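PDB 7KV1: SusD family protein from Bacteroides uniformis, which probably binds beta-glucans at the bacterial cell surface, as a SusD-like surface glycan-binding protein of a human gut bacterium. Local coordinates for residues N106-S111 with P511-E516. Numbering follows the deposited sequence.
Sequences NNTLGS and PIAQGE
Two helix starts meet where Thr-108, in the loop just before helix 110-129, and Gly-110, its first residue, lie against Pro-511 and Ala-513, which lead into the short C-terminal helix 514-519. A direct hydrogen bond between the segments runs from Thr-108 OG1 to Pro-511 O at 2.7 Å; it lies in the carbonyl plane and uses a lone pair, with a C=O...OG1 angle of 140°. With OG1 anti to the backbone N (chi1 -166°), the hydroxyl reaches the carbonyl while the methyl branch is left to pack: Thr-108 CG2 touches Ala-513 CB at 4.0 Å. The Ala-513 methyl also rests against the backbone of Gly-110, with CB 4.1 Å from Gly-110 CA, where glycine has no side chain to intervene. A water joins the two helices on a further path, donating to Gly-110 O and to Glu-516 OE2, 2.8 Å from each. At the exposed margin the Asn-106 amide lies beside Gln-514, its ND2 3.7 Å from Gln-514 CB. Backbone hydrogen bonding between Gln-514 and Glu-105 extends the junction, and Thr-108 O is held by Asn-94 ND2 of helix 93-99. The arrangement fastens the C-terminal tail to the N-terminal part of a largely helical, TPR-containing SusD-like fold.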
loop_
_atom_site.group_PDB
_atom_site.type_symbol
_atom_site.label_atom_id
_atom_site.label_comp_id
_atom_site.label_asym_id
_atom_site.label_seq_id
_atom_site.Cartn_x
_atom_site.Cartn_y
_atom_site.Cartn_z
ATOM N N ASN A 106 -4.608 13.594 -18.999
ATOM C CA ASN A 106 -5.537 14.483 -18.242
ATOM C C ASN A 106 -6.292 13.685 -17.158
ATOM O O ASN A 106 -7.139 14.286 -16.453
ATOM C CB ASN A 106 -6.487 15.248 -19.189
ATOM C CG ASN A 106 -5.760 16.052 -20.253
ATOM O OD1 ASN A 106 -5.973 15.862 -21.442
ATOM N ND2 ASN A 106 -4.786 16.834 -19.863
ATOM N N ASN A 107 -6.073 12.371 -17.049
ATOM C CA ASN A 107 -6.920 11.466 -16.221
ATOM C C ASN A 107 -6.016 10.370 -15.642
ATOM O O ASN A 107 -5.999 9.242 -16.177
ATOM C CB ASN A 107 -8.081 10.873 -17.022
ATOM C CG ASN A 107 -9.133 11.902 -17.372
ATOM O OD1 ASN A 107 -9.938 12.270 -16.524
ATOM N ND2 ASN A 107 -9.094 12.402 -18.594
ATOM N N THR A 108 -5.268 10.719 -14.607
ATOM C CA THR A 108 -4.233 9.856 -13.990
ATOM C C THR A 108 -4.117 10.227 -12.507
ATOM O O THR A 108 -5.021 10.910 -11.982
ATOM C CB THR A 108 -2.956 9.975 -14.822
ATOM O OG1 THR A 108 -2.078 8.915 -14.430
ATOM C CG2 THR A 108 -2.311 11.333 -14.654
ATOM N N LEU A 109 -3.079 9.770 -11.823
ATOM C CA LEU A 109 -2.846 10.066 -10.384
ATOM C C LEU A 109 -1.758 11.144 -10.231
ATOM O O LEU A 109 -0.789 10.936 -9.507
ATOM C CB LEU A 109 -2.501 8.746 -9.711
ATOM C CG LEU A 109 -3.635 7.724 -9.667
ATOM C CD1 LEU A 109 -3.190 6.470 -8.964
ATOM C CD2 LEU A 109 -4.864 8.289 -8.969
ATOM N N GLY A 110 -1.949 12.301 -10.854
ATOM C CA GLY A 110 -0.990 13.426 -10.802
ATOM C C GLY A 110 -0.667 13.858 -9.384
ATOM O O GLY A 110 0.490 14.221 -9.113
ATOM N N SER A 111 -1.652 13.833 -8.483
ATOM C CA SER A 111 -1.477 14.292 -7.084
ATOM C C SER A 111 -0.450 13.408 -6.364
ATOM O O SER A 111 0.334 13.937 -5.554
ATOM C CB SER A 111 -2.810 14.350 -6.353
ATOM O OG SER A 111 -3.316 13.050 -6.239
ATOM N N PRO A 511 -0.123 6.951 -17.183
ATOM C CA PRO A 511 0.291 8.240 -17.751
ATOM C C PRO A 511 0.843 9.240 -16.713
ATOM O O PRO A 511 0.309 9.373 -15.623
ATOM C CB PRO A 511 -1.013 8.766 -18.382
ATOM C CG PRO A 511 -1.805 7.509 -18.661
ATOM C CD PRO A 511 -1.519 6.622 -17.465
ATOM N N ILE A 512 1.876 9.978 -17.115
ATOM C CA ILE A 512 2.364 11.193 -16.408
ATOM C C ILE A 512 1.372 12.319 -16.737
ATOM O O ILE A 512 0.901 12.386 -17.911
ATOM C CB ILE A 512 3.804 11.491 -16.841
ATOM C CG1 ILE A 512 4.737 10.311 -16.502
ATOM C CG2 ILE A 512 4.307 12.774 -16.231
ATOM C CD1 ILE A 512 6.118 10.429 -17.132
ATOM N N ALA A 513 1.055 13.160 -15.753
ATOM C CA ALA A 513 0.062 14.247 -15.890
ATOM C C ALA A 513 0.589 15.299 -16.872
ATOM O O ALA A 513 1.787 15.626 -16.848
ATOM C CB ALA A 513 -0.288 14.840 -14.556
ATOM N N GLN A 514 -0.290 15.811 -17.729
ATOM C CA GLN A 514 0.090 16.764 -18.806
ATOM C C GLN A 514 0.853 17.953 -18.200
ATOM O O GLN A 514 1.823 18.387 -18.816
ATOM C CB GLN A 514 -1.146 17.209 -19.586
ATOM C CG GLN A 514 -0.785 17.879 -20.906
ATOM C CD GLN A 514 -1.968 18.589 -21.513
ATOM O OE1 GLN A 514 -2.184 19.775 -21.268
ATOM N NE2 GLN A 514 -2.763 17.858 -22.274
ATOM N N GLY A 515 0.463 18.424 -17.021
ATOM C CA GLY A 515 1.129 19.514 -16.276
ATOM C C GLY A 515 2.622 19.281 -16.082
ATOM O O GLY A 515 3.408 20.255 -16.215
ATOM N N GLU A 516 3.032 18.042 -15.781
ATOM C CA GLU A 516 4.463 17.692 -15.578
ATOM C C GLU A 516 5.203 17.794 -16.911
ATOM O O GLU A 516 6.314 18.334 -16.926
ATOM C CB GLU A 516 4.572 16.293 -14.981
ATOM C CG GLU A 516 3.804 16.175 -13.699
ATOM C CD GLU A 516 4.316 17.114 -12.627
ATOM O OE1 GLU A 516 5.491 17.550 -12.731
ATOM O OE2 GLU A 516 3.575 17.352 -11.671
HETATM O O HOH W 1 1.599 15.403 -11.341
#